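Local coordinates for protein CaaX farnesyltransferase beta subunit Ram1 (Aspergillus fumigatus, PDB 4L9P) that probably transfers a farnesyl group, together with its alpha subunit, from farnesyl diphosphate to a cysteine near the C-terminus of target proteins, using zinc, at residues 68-79 with 98-108. Residues are numbered along the deposited sequence; the frame is centred on the assembly and turned at random.
Sequences VHPGIPALFREP and VNKCLPLLKGI
The first modelled residues of the chain run along the last turns of helix 89-105 and the residues just after them, far from the zinc and isoprenoid sites, where L102, L105 and K106 meet V68, I72, F76 and R77. CG1 of V68 approaches the carbonyl O of K106 at 3.8 Å, while its CG2 lies 4.1 Å from CG2 of I108. Deeper in, the CD1 tip of I72 meets that same K106 O at 3.5 Å and also touches L105 O. One water joins the backbones at the helix end, donating to K106 O (2.6 Å) and accepting from the N of H69. Just after K106, G107 takes a positive phi in the Schellman motif that closes the helix. L105 puts CB against the O of F76 (3.4 Å), with CD1 also close, and L102 lays CD2 over the carbonyl carbon of R77. Extended beyond CG, the K106 chain brings CE to 3.5 Å from the O of R77. The R77 guanidinium bends back to its own segment, where NH1 donates to I72 O at 2.9 Å, within both the guanidinium and carbonyl planes. The loop also meets helix 403-413 through P73 and F76, and F76 packs on I341 of the alpha subunit. Direct contact is thus mostly aliphatic carbon against backbone carbonyls, and burial leaves F76 O without a polar partner; the water supplies a polar link between the segments.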
ATOM      1  N   VAL B  68       6.912 -15.923  32.876  1.00 31.14           N
ATOM      2  CA  VAL B  68       7.234 -15.356  31.581  1.00 29.86           C
ATOM      3  C   VAL B  68       8.765 -15.404  31.339  1.00 28.91           C
ATOM      4  O   VAL B  68       9.579 -15.112  32.217  1.00 30.07           O
ATOM      5  CB  VAL B  68       6.625 -13.912  31.386  1.00 28.49           C
ATOM      6  CG1 VAL B  68       7.085 -13.276  30.038  1.00 27.26           C
ATOM      7  CG2 VAL B  68       5.079 -13.933  31.476  1.00 27.96           C
ATOM      8  N   HIS B  69       9.116 -15.826  30.142  1.00 26.60           N
ATOM      9  CA  HIS B  69      10.496 -15.959  29.704  1.00 25.72           C
ATOM     10  C   HIS B  69      11.365 -14.704  29.958  1.00 24.61           C
ATOM     11  O   HIS B  69      10.992 -13.584  29.609  1.00 23.37           O
ATOM     12  CB  HIS B  69      10.461 -16.297  28.226  1.00 25.43           C
ATOM     13  CG  HIS B  69      11.723 -16.889  27.725  1.00 25.03           C
ATOM     14  ND1 HIS B  69      12.883 -16.150  27.632  1.00 25.35           N
ATOM     15  CD2 HIS B  69      12.010 -18.121  27.243  1.00 25.78           C
ATOM     16  CE1 HIS B  69      13.845 -16.913  27.149  1.00 26.59           C
ATOM     17  NE2 HIS B  69      13.346 -18.115  26.911  1.00 26.89           N
ATOM     18  N   PRO B  70      12.546 -14.893  30.567  1.00 23.06           N
ATOM     19  CA  PRO B  70      13.443 -13.780  30.899  1.00 22.69           C
ATOM     20  C   PRO B  70      14.015 -13.025  29.696  1.00 21.77           C
ATOM     21  O   PRO B  70      14.521 -11.901  29.848  1.00 23.59           O
ATOM     22  CB  PRO B  70      14.558 -14.475  31.731  1.00 24.55           C
ATOM     23  CG  PRO B  70      14.518 -15.904  31.243  1.00 25.05           C
ATOM     24  CD  PRO B  70      13.054 -16.172  31.124  1.00 23.94           C
ATOM     25  N   GLY B  71      13.900 -13.599  28.511  1.00 17.25           N
ATOM     26  CA  GLY B  71      14.477 -12.949  27.340  1.00 16.03           C
ATOM     27  C   GLY B  71      13.533 -11.934  26.670  1.00 14.89           C
ATOM     28  O   GLY B  71      13.898 -11.380  25.619  1.00 14.54           O
ATOM     29  N   ILE B  72      12.369 -11.699  27.279  1.00 13.86           N
ATOM     30  CA  ILE B  72      11.352 -10.789  26.685  1.00 12.26           C
ATOM     31  C   ILE B  72      11.375  -9.473  27.436  1.00 12.46           C
ATOM     32  O   ILE B  72      10.983  -9.409  28.603  1.00 15.02           O
ATOM     33  CB  ILE B  72       9.947 -11.402  26.767  1.00 11.34           C
ATOM     34  CG1 ILE B  72       9.935 -12.774  26.112  1.00 11.46           C
ATOM     35  CG2 ILE B  72       8.902 -10.452  26.064  1.00 11.94           C
ATOM     36  CD1 ILE B  72       8.664 -13.498  26.325  1.00 13.52           C
ATOM     37  N   PRO B  73      11.813  -8.385  26.780  1.00 12.67           N
ATOM     38  CA  PRO B  73      11.872  -7.068  27.425  1.00 13.13           C
ATOM     39  C   PRO B  73      10.496  -6.530  27.833  1.00 11.90           C
ATOM     40  O   PRO B  73       9.486  -6.840  27.167  1.00 11.75           O
ATOM     41  CB  PRO B  73      12.444  -6.170  26.311  1.00 14.74           C
ATOM     42  CG  PRO B  73      13.211  -7.088  25.466  1.00 14.77           C
ATOM     43  CD  PRO B  73      12.449  -8.374  25.450  1.00 13.47           C
ATOM     44  N   ALA B  74      10.461  -5.714  28.885  1.00 12.84           N
ATOM     45  CA  ALA B  74       9.224  -5.106  29.339  1.00 13.58           C
ATOM     46  C   ALA B  74       8.458  -4.358  28.232  1.00 12.33           C
ATOM     47  O   ALA B  74       7.225  -4.286  28.284  1.00 12.77           O
ATOM     48  CB  ALA B  74       9.519  -4.151  30.484  1.00 15.59           C
ATOM     49  N   LEU B  75       9.185  -3.817  27.264  1.00 11.47           N
ATOM     50  CA  LEU B  75       8.547  -3.034  26.188  1.00 10.84           C
ATOM     51  C   LEU B  75       7.483  -3.884  25.476  1.00  9.92           C
ATOM     52  O   LEU B  75       6.506  -3.340  24.938  1.00  9.76           O
ATOM     53  CB  LEU B  75       9.647  -2.631  25.169  1.00 10.64           C
ATOM     54  CG  LEU B  75       9.202  -1.826  23.949  1.00  9.28           C
ATOM     55  CD1 LEU B  75       8.634  -0.470  24.423  1.00 10.59           C
ATOM     56  CD2 LEU B  75      10.434  -1.616  23.002  1.00  8.90           C
ATOM     57  N   PHE B  76       7.681  -5.200  25.432  1.00  9.53           N
ATOM     58  CA  PHE B  76       6.744  -6.085  24.727  1.00  9.31           C
ATOM     59  C   PHE B  76       5.774  -6.806  25.649  1.00 10.54           C
ATOM     60  O   PHE B  76       5.051  -7.707  25.212  1.00 12.02           O
ATOM     61  CB  PHE B  76       7.554  -7.096  23.902  1.00  9.73           C
ATOM     62  CG  PHE B  76       8.467  -6.430  22.953  1.00  8.96           C
ATOM     63  CD1 PHE B  76       7.907  -5.839  21.795  1.00  9.20           C
ATOM     64  CD2 PHE B  76       9.840  -6.350  23.159  1.00 10.61           C
ATOM     65  CE1 PHE B  76       8.725  -5.171  20.876  1.00 10.10           C
ATOM     66  CE2 PHE B  76      10.664  -5.705  22.229  1.00 10.59           C
ATOM     67  CZ  PHE B  76      10.131  -5.117  21.101  1.00 10.35           C
ATOM     68  N   ARG B  77       5.741  -6.404  26.909  1.00 11.81           N
ATOM     69  CA  ARG B  77       4.918  -7.088  27.902  1.00 14.29           C
ATOM     70  C   ARG B  77       3.903  -6.204  28.587  1.00 14.12           C
ATOM     71  O   ARG B  77       3.190  -6.686  29.459  1.00 15.99           O
ATOM     72  CB  ARG B  77       5.818  -7.714  28.988  1.00 18.55           C
ATOM     73  CG  ARG B  77       6.867  -8.611  28.421  1.00 21.84           C
ATOM     74  CD  ARG B  77       7.677  -9.442  29.489  1.00 26.74           C
ATOM     75  NE  ARG B  77       7.605  -8.750  30.768  1.00 32.87           N
ATOM     76  CZ  ARG B  77       8.599  -8.137  31.399  1.00 36.29           C
ATOM     77  NH1 ARG B  77       9.847  -8.202  30.965  1.00 37.07           N
ATOM     78  NH2 ARG B  77       8.332  -7.496  32.526  1.00 37.75           N
ATOM     79  N   GLU B  78       3.836  -4.921  28.227  1.00 13.35           N
ATOM     80  CA  GLU B  78       2.967  -3.956  28.920  1.00 13.39           C
ATOM     81  C   GLU B  78       2.447  -2.965  27.864  1.00 12.56           C
ATOM     82  O   GLU B  78       3.100  -2.709  26.847  1.00 11.00           O
ATOM     83  CB  GLU B  78       3.745  -3.149  29.971  1.00 17.87           C
ATOM     84  CG  GLU B  78       4.725  -3.966  30.751  1.00 25.26           C
ATOM     85  CD  GLU B  78       5.468  -3.115  31.754  1.00 31.33           C
ATOM     86  OE1 GLU B  78       5.327  -1.868  31.700  1.00 34.30           O
ATOM     87  OE2 GLU B  78       6.171  -3.684  32.594  1.00 34.17           O
ATOM     88  N   PRO B  79       1.241  -2.429  28.081  1.00 13.54           N
ATOM     89  CA  PRO B  79       0.781  -1.339  27.217  1.00 14.06           C
ATOM     90  C   PRO B  79       1.682  -0.086  27.357  1.00 13.73           C
ATOM     91  O   PRO B  79       2.489   0.005  28.295  1.00 14.44           O
ATOM     92  CB  PRO B  79      -0.639  -1.073  27.720  1.00 15.44           C
ATOM     93  CG  PRO B  79      -1.000  -2.268  28.593  1.00 16.94           C
ATOM     94  CD  PRO B  79       0.294  -2.705  29.187  1.00 15.65           C
ATOM     95  N   VAL B  98      -4.103  -4.775  21.615  1.00  7.67           N
ATOM     96  CA  VAL B  98      -3.026  -4.980  22.597  1.00  9.76           C
ATOM     97  C   VAL B  98      -3.316  -6.131  23.525  1.00 10.45           C
ATOM     98  O   VAL B  98      -2.431  -6.974  23.787  1.00 10.60           O
ATOM     99  CB  VAL B  98      -2.736  -3.666  23.387  1.00  9.54           C
ATOM    100  CG1 VAL B  98      -1.871  -3.965  24.635  1.00 10.46           C
ATOM    101  CG2 VAL B  98      -2.054  -2.617  22.488  1.00  9.13           C
ATOM    102  N   ASN B  99      -4.534  -6.225  24.001  1.00  9.75           N
ATOM    103  CA  ASN B  99      -4.839  -7.293  24.957  1.00 11.21           C
ATOM    104  C   ASN B  99      -4.855  -8.650  24.335  1.00 11.16           C
ATOM    105  O   ASN B  99      -4.483  -9.641  25.028  1.00 12.20           O
ATOM    106  CB  ASN B  99      -6.167  -7.005  25.629  1.00 13.48           C
ATOM    107  CG  ASN B  99      -6.078  -5.795  26.544  1.00 17.20           C
ATOM    108  OD1 ASN B  99      -4.967  -5.387  26.908  1.00 19.39           O
ATOM    109  ND2 ASN B  99      -7.201  -5.164  26.841  1.00 18.35           N
ATOM    110  N   LYS B 100      -5.215  -8.784  23.075  1.00 11.33           N
ATOM    111  CA  LYS B 100      -5.054 -10.058  22.373  1.00 12.03           C
ATOM    112  C   LYS B 100      -3.587 -10.424  22.108  1.00 10.79           C
ATOM    113  O   LYS B 100      -3.203 -11.614  22.150  1.00 12.51           O
ATOM    114  CB  LYS B 100      -5.802 -10.049  21.046  1.00 14.02           C
ATOM    115  CG  LYS B 100      -7.326 -10.079  21.180  1.00 17.84           C
ATOM    116  CD  LYS B 100      -7.983 -10.007  19.801  1.00 21.84           C
ATOM    117  CE  LYS B 100      -9.504  -9.839  19.989  1.00 25.48           C
ATOM    118  NZ  LYS B 100     -10.311  -9.722  18.759  1.00 28.47           N
ATOM    119  N   CYS B 101      -2.760  -9.419  21.867  1.00  9.37           N
ATOM    120  CA  CYS B 101      -1.364  -9.712  21.545  1.00  8.54           C
ATOM    121  C   CYS B 101      -0.552 -10.028  22.782  1.00  9.35           C
ATOM    122  O   CYS B 101       0.361 -10.843  22.688  1.00  9.84           O
ATOM    123  CB  CYS B 101      -0.742  -8.501  20.850  1.00  8.44           C
ATOM    124  SG  CYS B 101      -1.249  -8.277  19.149  1.00  9.72           S
ATOM    125  N   LEU B 102      -0.867  -9.474  23.948  1.00  9.35           N
ATOM    126  CA  LEU B 102       0.041  -9.607  25.125  1.00  9.91           C
ATOM    127  C   LEU B 102       0.339 -11.040  25.543  1.00 11.04           C
ATOM    128  O   LEU B 102       1.490 -11.355  25.738  1.00 11.06           O
ATOM    129  CB  LEU B 102      -0.417  -8.718  26.308  1.00 11.19           C
ATOM    130  CG  LEU B 102      -0.038  -7.240  26.127  1.00 12.26           C
ATOM    131  CD1 LEU B 102      -0.781  -6.419  27.138  1.00 14.26           C
ATOM    132  CD2 LEU B 102       1.493  -7.056  26.284  1.00 13.85           C
ATOM    133  N   PRO B 103      -0.675 -11.918  25.626  1.00 11.21           N
ATOM    134  CA  PRO B 103      -0.300 -13.297  26.065  1.00 10.85           C
ATOM    135  C   PRO B 103       0.570 -13.975  25.034  1.00  9.18           C
ATOM    136  O   PRO B 103       1.394 -14.848  25.363  1.00  9.83           O
ATOM    137  CB  PRO B 103      -1.632 -14.036  26.177  1.00 12.56           C
ATOM    138  CG  PRO B 103      -2.662 -13.078  25.692  1.00 15.26           C
ATOM    139  CD  PRO B 103      -2.125 -11.694  25.621  1.00 12.53           C
ATOM    140  N   LEU B 104       0.366 -13.671  23.754  1.00  8.87           N
ATOM    141  CA  LEU B 104       1.187 -14.265  22.693  1.00  9.13           C
ATOM    142  C   LEU B 104       2.607 -13.679  22.711  1.00  8.42           C
ATOM    143  O   LEU B 104       3.596 -14.447  22.572  1.00  8.22           O
ATOM    144  CB  LEU B 104       0.497 -14.015  21.352  1.00  9.02           C
ATOM    145  CG  LEU B 104      -0.842 -14.767  21.183  1.00  9.36           C
ATOM    146  CD1 LEU B 104      -1.643 -14.068  20.081  1.00 10.00           C
ATOM    147  CD2 LEU B 104      -0.596 -16.190  20.786  1.00 11.49           C
ATOM    148  N   LEU B 105       2.750 -12.359  22.854  1.00  8.35           N
ATOM    149  CA  LEU B 105       4.075 -11.775  23.003  1.00  7.68           C
ATOM    150  C   LEU B 105       4.872 -12.387  24.165  1.00  7.94           C
ATOM    151  O   LEU B 105       6.080 -12.609  24.049  1.00  8.68           O
ATOM    152  CB  LEU B 105       3.975 -10.258  23.207  1.00  8.16           C
ATOM    153  CG  LEU B 105       3.475  -9.525  21.920  1.00  8.25           C
ATOM    154  CD1 LEU B 105       2.932  -8.183  22.392  1.00  8.54           C
ATOM    155  CD2 LEU B 105       4.647  -9.369  20.912  1.00  9.14           C
ATOM    156  N   LYS B 106       4.145 -12.630  25.250  1.00 10.08           N
ATOM    157  CA  LYS B 106       4.773 -13.233  26.419  1.00 12.07           C
ATOM    158  C   LYS B 106       5.044 -14.709  26.248  1.00 13.55           C
ATOM    159  O   LYS B 106       5.709 -15.283  27.125  1.00 16.65           O
ATOM    160  CB  LYS B 106       3.800 -13.051  27.591  1.00 13.20           C
ATOM    161  CG  LYS B 106       3.780 -11.659  28.097  1.00 14.99           C
ATOM    162  CD  LYS B 106       2.573 -11.519  29.046  1.00 18.30           C
ATOM    163  CE  LYS B 106       2.357 -10.130  29.532  1.00 21.02           C
ATOM    164  NZ  LYS B 106       1.216 -10.183  30.591  1.00 22.49           N
ATOM    165  N   GLY B 107       4.500 -15.349  25.226  1.00 11.71           N
ATOM    166  CA  GLY B 107       4.736 -16.761  24.941  1.00 13.18           C
ATOM    167  C   GLY B 107       3.966 -17.724  25.817  1.00 14.48           C
ATOM    168  O   GLY B 107       4.387 -18.895  25.948  1.00 17.06           O
ATOM    169  N   ILE B 108       2.878 -17.257  26.427  1.00 13.31           N
ATOM    170  CA  ILE B 108       2.116 -18.039  27.400  1.00 14.32           C
ATOM    171  C   ILE B 108       0.753 -18.471  26.901  1.00 15.96           C
ATOM    172  O   ILE B 108      -0.061 -19.017  27.655  1.00 18.69           O
ATOM    173  CB  ILE B 108       2.016 -17.259  28.713  1.00 15.42           C
ATOM    174  CG1 ILE B 108       1.162 -15.970  28.562  1.00 16.48           C
ATOM    175  CG2 ILE B 108       3.443 -17.060  29.293  1.00 17.27           C
ATOM    176  CD1 ILE B 108       0.893 -15.219  29.906  1.00 18.48           C
TER
HETATM  177  O   HOH W   1       7.223 -17.088  28.108  1.00 31.72           O